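Local coordinates for penicillin binding protein 2X (Streptococcus thermophilus, PDB 5U47) that probably cross-links peptides of neighbouring glycan strands in septal peptidoglycan as a transpeptidase, and binds penicillin, at residues Y219-A224 / T255-A260; T384-V389 / P435-Q440; K439-T444 / Q611-P616. The protein carries 1 engineered substitution. One frame throughout, in Å; residues are numbered along the deposited sequence.

Contact 1 of 3, residues Y219-A224 / T255-A260; sequences YTTLSA and TGEILA
A classic beta bulge at Leu259 and Ala260, set in edge strand 258-264 of the five-stranded antiparallel sheet, meets the turn from strand 217-220 into helix 224-241. Ser223 N donates to Leu259 O over 3.0 Å, nearly straight at 170°. Ser223 is also the N-cap of that helix, a place suited to a short hydroxyl side chain, though its OG reaches Leu226 N only weakly. One carbonyl back, Thr221 OG1 gives its proton to Ile258 O at 2.6 Å, coming in from above the carbonyl plane by 29°. A chi1 of 52° places this hydroxyl between the backbone N and the carbonyl carbon and leaves CG2 anti to the carbonyl carbon, where it packs 3.9 Å from Glu257 CG; threonine thus serves a polar and an apolar neighbour at once. Such pairing of main-chain carbonyls with the loop ties this edge of the transpeptidase sheet to the turn into helix 224-241. Leu222 contributes its CD2, 3.9 Å from Ala260 CA, where the small alanine lets the leucine methyl come up against its main chain, while Leu259 CD2 lies against Thr221 O at 3.6 Å. Glu257 is steadied on two sides. Thr255, whose OG1 forms an ST turn with Glu257 N, donates to the anti lone pair of OE1 at 2.6 Å, and OE2 makes salt bridges with Arg38 and Lys439, so the buried carboxylate probably stays ionised.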
loop_
_atom_site.group_PDB
_atom_site.type_symbol
_atom_site.label_atom_id
_atom_site.label_comp_id
_atom_site.label_asym_id
_atom_site.label_seq_id
_atom_site.Cartn_x
_atom_site.Cartn_y
_atom_site.Cartn_z
ATOM N N TYR A 219 -11.041 2.258 6.568
ATOM C CA TYR A 219 -11.139 3.348 5.621
ATOM C C TYR A 219 -9.731 3.587 5.114
ATOM O O TYR A 219 -8.859 3.983 5.875
ATOM C CB TYR A 219 -11.669 4.629 6.272
ATOM C CG TYR A 219 -13.119 4.535 6.696
ATOM C CD1 TYR A 219 -13.479 3.848 7.844
ATOM C CD2 TYR A 219 -14.123 5.143 5.956
ATOM C CE1 TYR A 219 -14.817 3.752 8.246
ATOM C CE2 TYR A 219 -15.467 5.047 6.348
ATOM C CZ TYR A 219 -15.796 4.357 7.494
ATOM O OH TYR A 219 -17.101 4.263 7.883
ATOM N N THR A 220 -9.500 3.319 3.841
ATOM C CA THR A 220 -8.214 3.583 3.256
ATOM C C THR A 220 -8.085 5.066 2.945
ATOM O O THR A 220 -9.063 5.840 3.043
ATOM C CB THR A 220 -7.983 2.766 1.973
ATOM O OG1 THR A 220 -8.892 3.189 0.950
ATOM C CG2 THR A 220 -8.150 1.296 2.245
ATOM N N THR A 221 -6.872 5.468 2.575
ATOM C CA THR A 221 -6.593 6.853 2.205
ATOM C C THR A 221 -6.987 7.151 0.768
ATOM O O THR A 221 -6.967 8.310 0.343
ATOM C CB THR A 221 -5.080 7.152 2.355
ATOM O OG1 THR A 221 -4.344 6.164 1.645
ATOM C CG2 THR A 221 -4.691 7.125 3.803
ATOM N N LEU A 222 -7.327 6.110 0.005
ATOM C CA LEU A 222 -7.682 6.281 -1.410
ATOM C C LEU A 222 -8.911 7.166 -1.630
ATOM O O LEU A 222 -9.798 7.224 -0.808
ATOM C CB LEU A 222 -7.953 4.941 -2.097
ATOM C CG LEU A 222 -6.898 3.840 -2.165
ATOM C CD1 LEU A 222 -7.481 2.665 -2.941
ATOM C CD2 LEU A 222 -5.595 4.290 -2.795
ATOM N N SER A 223 -8.885 7.894 -2.741
ATOM C CA SER A 223 -9.992 8.692 -3.216
ATOM C C SER A 223 -10.565 7.934 -4.390
ATOM O O SER A 223 -9.918 7.866 -5.454
ATOM C CB SER A 223 -9.487 10.037 -3.693
ATOM O OG SER A 223 -10.495 10.744 -4.395
ATOM N N ALA A 224 -11.743 7.335 -4.218
ATOM C CA ALA A 224 -12.347 6.589 -5.329
ATOM C C ALA A 224 -12.462 7.369 -6.638
ATOM O O ALA A 224 -12.120 6.818 -7.694
ATOM C CB ALA A 224 -13.680 5.950 -4.930
ATOM N N THR A 255 1.118 15.075 3.810
ATOM C CA THR A 255 0.714 14.071 4.806
ATOM C C THR A 255 1.230 12.664 4.566
ATOM O O THR A 255 1.186 11.840 5.488
ATOM C CB THR A 255 -0.824 13.952 4.900
ATOM O OG1 THR A 255 -1.333 13.385 3.693
ATOM C CG2 THR A 255 -1.486 15.309 5.172
ATOM N N GLY A 256 1.699 12.380 3.356
ATOM C CA GLY A 256 2.156 11.029 3.029
ATOM C C GLY A 256 1.037 10.046 2.684
ATOM O O GLY A 256 1.304 8.868 2.417
ATOM N N GLU A 257 -0.212 10.506 2.697
ATOM C CA GLU A 257 -1.356 9.642 2.375
ATOM C C GLU A 257 -1.341 9.236 0.921
ATOM O O GLU A 257 -1.129 10.090 0.043
ATOM C CB GLU A 257 -2.675 10.375 2.621
ATOM C CG GLU A 257 -3.021 10.692 4.063
ATOM C CD GLU A 257 -4.158 11.702 4.104
ATOM O OE1 GLU A 257 -3.873 12.922 3.868
ATOM O OE2 GLU A 257 -5.323 11.272 4.321
ATOM N N ILE A 258 -1.574 7.953 0.660
ATOM C CA ILE A 258 -1.658 7.434 -0.711
ATOM C C ILE A 258 -3.104 7.639 -1.207
ATOM O O ILE A 258 -4.018 6.963 -0.758
ATOM C CB ILE A 258 -1.222 5.966 -0.780
ATOM C CG1 ILE A 258 0.268 5.871 -0.389
ATOM C CG2 ILE A 258 -1.467 5.393 -2.167
ATOM C CD1 ILE A 258 0.764 4.460 -0.108
ATOM N N LEU A 259 -3.273 8.554 -2.154
ATOM C CA LEU A 259 -4.589 8.939 -2.671
ATOM C C LEU A 259 -5.049 8.090 -3.838
ATOM O O LEU A 259 -6.246 7.958 -4.068
ATOM C CB LEU A 259 -4.586 10.411 -3.053
ATOM C CG LEU A 259 -4.217 11.357 -1.906
ATOM C CD1 LEU A 259 -4.147 12.807 -2.353
ATOM C CD2 LEU A 259 -5.214 11.214 -0.787
ATOM N N ALA A 260 -4.105 7.543 -4.589
ATOM C CA ALA A 260 -4.444 6.637 -5.656
ATOM C C ALA A 260 -3.239 5.802 -6.010
ATOM O O ALA A 260 -2.107 6.284 -5.970
ATOM C CB ALA A 260 -4.942 7.403 -6.871
#

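Contact 2 of 3, residues T384-V389 / P435-Q440; sequences TRFGMV and PQFIKQ
The rings of Phe386 and Phe437 meet in a T-shaped stack, with Phe437 presenting its edge to a face of Phe386. Phe437 CE2 stands over the centre of that face, the planes make 81°, and the ring centroids of Phe386 and Phe437 are 5.0 Å apart. At the rim of the Phe386 ring, in its plane, lies Pro435 O. Around Phe437 the two faces differ: Met388 CE sits over the middle of one, 3.9 Å from the ring centroid, while a water covers the other toward its rim; Phe386 CD2 and Gly387 C occupy the edge. Met388 gets its methyl there by bending at chi2 (-68°), which folds the flexible thioether across the ring in a Met-aromatic and CH-pi contact, with CG 3.8 Å from Phe437 CE2. This apolar cluster joins two loops of the transpeptidase domain, the one after helix 368-377 and the approach to strand 438-443. Leu176 of helix 175-179, from the dimerisation region, adds to it beside Met388 and Phe437, and Val417 of helix 416-427 beside Phe386 and Pro435. Gly387 suits its place twice over: a CB would point into the Phe437 ring and clash with CZ, and at phi 136° it would be jammed against the preceding carbonyl O; Phe437 CZ is already 3.7 Å from Gly387 C. Beside the rings the main chains are joined through water. One molecule donates to both Phe386 O (3.1 Å) and Pro435 O (2.9 Å), bridging the segments. The water at the Phe437 face accepts from Phe437 N at 2.8 Å and gives a long, weak bond to Phe386 O. Pro435, rigid and without an N-H to satisfy, offers CB to Phe386 CD2 at 4.2 Å.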
loop_
_atom_site.group_PDB
_atom_site.type_symbol
_atom_site.label_atom_id
_atom_site.label_comp_id
_atom_site.label_asym_id
_atom_site.label_seq_id
_atom_site.Cartn_x
_atom_site.Cartn_y
_atom_site.Cartn_z
ATOM N N THR A 384 9.887 0.169 4.542
ATOM C CA THR A 384 9.074 1.205 5.179
ATOM C C THR A 384 8.283 0.648 6.381
ATOM O O THR A 384 8.028 1.364 7.353
ATOM C CB THR A 384 8.094 1.860 4.180
ATOM O OG1 THR A 384 7.049 0.939 3.800
ATOM C CG2 THR A 384 8.835 2.355 2.931
ATOM N N ARG A 385 7.923 -0.630 6.313
ATOM C CA ARG A 385 7.082 -1.280 7.328
ATOM C C ARG A 385 5.786 -0.476 7.473
ATOM O O ARG A 385 5.273 -0.300 8.568
ATOM C CB ARG A 385 7.811 -1.395 8.658
ATOM C CG ARG A 385 9.211 -1.943 8.502
ATOM C CD ARG A 385 9.794 -2.320 9.831
ATOM N NE ARG A 385 11.169 -2.802 9.694
ATOM C CZ ARG A 385 12.277 -2.125 9.990
ATOM N NH1 ARG A 385 12.237 -0.894 10.499
ATOM N NH2 ARG A 385 13.451 -2.713 9.811
ATOM N N PHE A 386 5.243 -0.043 6.330
ATOM C CA PHE A 386 4.082 0.821 6.321
ATOM C C PHE A 386 2.739 0.138 6.580
ATOM O O PHE A 386 1.738 0.834 6.720
ATOM C CB PHE A 386 4.049 1.752 5.087
ATOM C CG PHE A 386 3.582 1.134 3.806
ATOM C CD1 PHE A 386 3.965 -0.136 3.408
ATOM C CD2 PHE A 386 2.846 1.921 2.895
ATOM C CE1 PHE A 386 3.576 -0.633 2.186
ATOM C CE2 PHE A 386 2.442 1.417 1.680
ATOM C CZ PHE A 386 2.806 0.128 1.332
ATOM N N GLY A 387 2.731 -1.188 6.657
ATOM C CA GLY A 387 1.541 -1.927 7.008
ATOM C C GLY A 387 1.256 -3.153 6.185
ATOM O O GLY A 387 0.458 -3.976 6.592
ATOM N N MET A 388 1.889 -3.281 5.031
ATOM C CA MET A 388 1.630 -4.430 4.183
ATOM C C MET A 388 2.548 -5.586 4.527
ATOM O O MET A 388 3.685 -5.368 4.965
ATOM C CB MET A 388 1.857 -4.086 2.713
ATOM C CG MET A 388 0.888 -3.091 2.135
ATOM S SD MET A 388 -0.805 -3.714 1.982
ATOM C CE MET A 388 -1.558 -2.373 1.063
ATOM N N VAL A 389 2.062 -6.814 4.361
ATOM C CA VAL A 389 2.917 -7.984 4.565
ATOM C C VAL A 389 3.561 -8.321 3.222
ATOM O O VAL A 389 2.980 -8.063 2.164
ATOM C CB VAL A 389 2.160 -9.194 5.148
ATOM C CG1 VAL A 389 1.547 -8.820 6.496
ATOM C CG2 VAL A 389 1.106 -9.702 4.183
ATOM N N PRO A 435 4.814 6.792 4.230
ATOM C CA PRO A 435 3.650 6.654 3.381
ATOM C C PRO A 435 2.560 5.896 4.152
ATOM O O PRO A 435 2.893 4.984 4.914
ATOM C CB PRO A 435 4.172 5.836 2.190
ATOM C CG PRO A 435 5.629 6.124 2.167
ATOM C CD PRO A 435 6.000 6.168 3.615
ATOM N N GLN A 436 1.305 6.307 3.969
ATOM C CA GLN A 436 0.149 5.724 4.663
ATOM C C GLN A 436 -0.950 5.388 3.689
ATOM O O GLN A 436 -1.204 6.144 2.725
ATOM C CB GLN A 436 -0.433 6.713 5.675
ATOM C CG GLN A 436 0.452 6.989 6.876
ATOM C CD GLN A 436 -0.127 8.019 7.830
ATOM O OE1 GLN A 436 -1.010 8.820 7.465
ATOM N NE2 GLN A 436 0.372 8.017 9.056
ATOM N N PHE A 437 -1.630 4.275 3.975
ATOM C CA PHE A 437 -2.764 3.812 3.197
ATOM C C PHE A 437 -4.005 3.569 4.071
ATOM O O PHE A 437 -5.078 3.263 3.528
ATOM C CB PHE A 437 -2.420 2.563 2.338
ATOM C CG PHE A 437 -2.007 1.354 3.142
ATOM C CD1 PHE A 437 -2.954 0.503 3.683
ATOM C CD2 PHE A 437 -0.660 1.076 3.359
ATOM C CE1 PHE A 437 -2.567 -0.600 4.431
ATOM C CE2 PHE A 437 -0.267 -0.025 4.106
ATOM C CZ PHE A 437 -1.228 -0.867 4.643
ATOM N N ILE A 438 -3.875 3.711 5.401
ATOM C CA ILE A 438 -5.031 3.573 6.319
ATOM C C ILE A 438 -5.368 4.923 6.912
ATOM O O ILE A 438 -4.515 5.571 7.542
ATOM C CB ILE A 438 -4.753 2.643 7.516
ATOM C CG1 ILE A 438 -4.306 1.272 7.026
ATOM C CG2 ILE A 438 -6.000 2.517 8.406
ATOM C CD1 ILE A 438 -3.748 0.387 8.120
ATOM N N LYS A 439 -6.616 5.330 6.741
ATOM C CA LYS A 439 -7.110 6.599 7.265
ATOM C C LYS A 439 -7.766 6.397 8.621
ATOM O O LYS A 439 -7.611 7.199 9.521
ATOM C CB LYS A 439 -8.163 7.184 6.314
ATOM C CG LYS A 439 -8.747 8.550 6.692
ATOM C CD LYS A 439 -7.752 9.688 6.446
ATOM C CE LYS A 439 -6.729 9.890 7.562
ATOM N NZ LYS A 439 -5.399 10.389 7.059
ATOM N N GLN A 440 -8.560 5.343 8.730
ATOM C CA GLN A 440 -9.292 5.081 9.964
ATOM C C GLN A 440 -9.646 3.620 10.078
ATOM O O GLN A 440 -9.964 2.987 9.080
ATOM C CB GLN A 440 -10.580 5.932 9.999
ATOM C CG GLN A 440 -11.429 5.795 11.240
ATOM C CD GLN A 440 -12.693 6.649 11.182
ATOM O OE1 GLN A 440 -13.717 6.163 10.754
ATOM N NE2 GLN A 440 -12.609 7.935 11.585
HETATM O O HOH W 1 2.094 3.809 7.435
HETATM O O HOH W 2 -0.918 3.073 6.406
#

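Contact 3 of 3, residues K439-T444 / Q611-P616; sequences KQVADT and QNLVHP
Val441 and Leu613 make the close part of this contact, a small apolar patch between a strand of the transpeptidase domain and the end of a PASTA-domain helix. Val441 CG2 is the atom in the middle: it lies 3.8 Å from Gln611 O and 4.4 Å from Leu613 CG. With CG1 anti to the backbone N (chi1 178°), CG2 is left beside that nitrogen and reaches the helix end; a beta-branched residue suits a strand, and its short branch suits a place this close to the helix. Leu613 points CD1 at the strand's main chain, 4.4 Å from Lys439 O and 4.5 Å from Gln440 CA. Its own backbone has positive phi (67°), for it is the C-prime residue of a Schellman motif that closes the helix, with Val614 N bonded to Leu609 O and Leu613 N to Arg610 O. Gln611 O is buried with no polar partner in the model; Val441 CG2 and Ile438 CD1 both lie against it. Even at their nearest the main chains are 7.6 Å apart, Val441 CA to Asn612 CA, so side chains span the distance; past Val441 the contact loosens as the strand runs away toward the partly exposed Asp443 and the exposed Thr444. Strand 438-443 is flanked by strands 217-220 and 448-451, the former meeting the classic bulge at Lys439 and Gln440; Arg450 of the latter bonds to Asn612 O, while Gln611 NE2 reaches Gly387 O, giving the end of helix 602-611 and the residue after it polar ties to strand 448-451 and the 384-389 loop.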
loop_
_atom_site.group_PDB
_atom_site.type_symbol
_atom_site.label_atom_id
_atom_site.label_comp_id
_atom_site.label_asym_id
_atom_site.label_seq_id
_atom_site.Cartn_x
_atom_site.Cartn_y
_atom_site.Cartn_z
ATOM N N LYS A 439 -6.616 5.330 6.741
ATOM C CA LYS A 439 -7.110 6.599 7.265
ATOM C C LYS A 439 -7.766 6.397 8.621
ATOM O O LYS A 439 -7.611 7.199 9.521
ATOM C CB LYS A 439 -8.163 7.184 6.314
ATOM C CG LYS A 439 -8.747 8.550 6.692
ATOM C CD LYS A 439 -7.752 9.688 6.446
ATOM C CE LYS A 439 -6.729 9.890 7.562
ATOM N NZ LYS A 439 -5.399 10.389 7.059
ATOM N N GLN A 440 -8.560 5.343 8.730
ATOM C CA GLN A 440 -9.292 5.081 9.964
ATOM C C GLN A 440 -9.646 3.620 10.078
ATOM O O GLN A 440 -9.964 2.987 9.080
ATOM C CB GLN A 440 -10.580 5.932 9.999
ATOM C CG GLN A 440 -11.429 5.795 11.240
ATOM C CD GLN A 440 -12.693 6.649 11.182
ATOM O OE1 GLN A 440 -13.717 6.163 10.754
ATOM N NE2 GLN A 440 -12.609 7.935 11.585
ATOM N N VAL A 441 -9.602 3.113 11.305
ATOM C CA VAL A 441 -10.012 1.753 11.651
ATOM C C VAL A 441 -11.212 1.978 12.571
ATOM O O VAL A 441 -11.096 2.682 13.587
ATOM C CB VAL A 441 -8.910 1.001 12.411
ATOM C CG1 VAL A 441 -9.370 -0.402 12.799
ATOM C CG2 VAL A 441 -7.629 0.965 11.591
ATOM N N ALA A 442 -12.362 1.404 12.214
ATOM C CA ALA A 442 -13.598 1.653 12.953
ATOM C C ALA A 442 -14.246 0.403 13.493
ATOM O O ALA A 442 -14.357 -0.619 12.786
ATOM C CB ALA A 442 -14.593 2.395 12.064
ATOM N N ASP A 443 -14.655 0.482 14.759
ATOM C CA ASP A 443 -15.391 -0.589 15.389
ATOM C C ASP A 443 -16.829 -0.073 15.426
ATOM O O ASP A 443 -17.190 0.734 16.299
ATOM C CB ASP A 443 -14.856 -0.917 16.786
ATOM C CG ASP A 443 -15.644 -2.050 17.459
ATOM O OD1 ASP A 443 -16.871 -2.135 17.256
ATOM O OD2 ASP A 443 -15.047 -2.857 18.204
ATOM N N THR A 444 -17.634 -0.519 14.462
ATOM C CA THR A 444 -19.036 -0.085 14.349
ATOM C C THR A 444 -19.946 -0.676 15.402
ATOM O O THR A 444 -21.028 -0.157 15.621
ATOM C CB THR A 444 -19.641 -0.407 12.968
ATOM O OG1 THR A 444 -19.501 -1.803 12.706
ATOM C CG2 THR A 444 -18.940 0.383 11.898
ATOM N N GLN A 611 -0.531 -0.818 11.386
ATOM C CA GLN A 611 -1.895 -1.227 11.019
ATOM C C GLN A 611 -2.907 -0.731 12.048
ATOM O O GLN A 611 -4.081 -0.495 11.723
ATOM C CB GLN A 611 -1.982 -2.741 10.914
ATOM C CG GLN A 611 -1.136 -3.284 9.768
ATOM C CD GLN A 611 -1.009 -4.787 9.775
ATOM O OE1 GLN A 611 -1.459 -5.456 10.706
ATOM N NE2 GLN A 611 -0.385 -5.329 8.742
ATOM N N ASN A 612 -2.426 -0.573 13.285
ATOM C CA ASN A 612 -3.224 -0.112 14.397
ATOM C C ASN A 612 -3.008 1.377 14.686
ATOM O O ASN A 612 -3.398 1.874 15.741
ATOM C CB ASN A 612 -2.972 -0.998 15.629
ATOM C CG ASN A 612 -3.498 -2.412 15.421
ATOM O OD1 ASN A 612 -4.691 -2.676 15.648
ATOM N ND2 ASN A 612 -2.629 -3.315 14.936
ATOM N N LEU A 613 -2.406 2.060 13.724
ATOM C CA LEU A 613 -2.191 3.492 13.756
ATOM C C LEU A 613 -1.206 4.020 14.815
ATOM O O LEU A 613 -1.206 5.203 15.153
ATOM C CB LEU A 613 -3.529 4.238 13.767
ATOM C CG LEU A 613 -4.485 3.828 12.629
ATOM C CD1 LEU A 613 -5.638 4.799 12.576
ATOM C CD2 LEU A 613 -3.778 3.822 11.276
ATOM N N VAL A 614 -0.340 3.152 15.285
ATOM C CA VAL A 614 0.729 3.552 16.190
ATOM C C VAL A 614 1.899 3.965 15.287
ATOM O O VAL A 614 1.964 3.530 14.120
ATOM C CB VAL A 614 1.095 2.387 17.110
ATOM C CG1 VAL A 614 2.278 2.729 18.006
ATOM C CG2 VAL A 614 -0.122 2.024 17.950
ATOM N N HIS A 615 2.766 4.853 15.784
ATOM C CA HIS A 615 3.924 5.348 15.008
ATOM C C HIS A 615 5.200 4.866 15.700
ATOM O O HIS A 615 5.773 5.582 16.528
ATOM C CB HIS A 615 3.944 6.884 14.901
ATOM C CG HIS A 615 2.814 7.463 14.106
ATOM N ND1 HIS A 615 2.589 8.820 14.032
ATOM C CD2 HIS A 615 1.820 6.876 13.396
ATOM C CE1 HIS A 615 1.541 9.045 13.262
ATOM N NE2 HIS A 615 1.053 7.882 12.865
ATOM N N PRO A 616 5.639 3.638 15.379
ATOM C CA PRO A 616 6.810 3.099 16.024
ATOM C C PRO A 616 8.109 3.611 15.425
ATOM O O PRO A 616 8.156 3.966 14.251
ATOM C CB PRO A 616 6.683 1.603 15.744
ATOM C CG PRO A 616 6.033 1.536 14.419
ATOM C CD PRO A 616 5.094 2.710 14.372
#

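Overall arrangement
Contacts 2 and 3 share Lys439 and Gln440 on strand 438-443, and their centres lie about 10 Å apart; Gly387 O of contact 2 probably accepts from Gln611 NE2 of contact 3 at 2.7 Å. Contact 1, whose centre is about 10 Å from that of contact 2 and 14 Å from that of contact 3, joins the strand through Tyr219 O, 2.8 Å from Lys439 N, and the loop just before it through Ile258 N, 2.8 Å from Gln436 O. None of the three contains residues of the probable SxxK motif, Ser295 and Lys298; contact 1 touches the five-stranded sheet at the edge opposite strand 503-510, which carries Lys505 of a probable K(T/S)G-type motif.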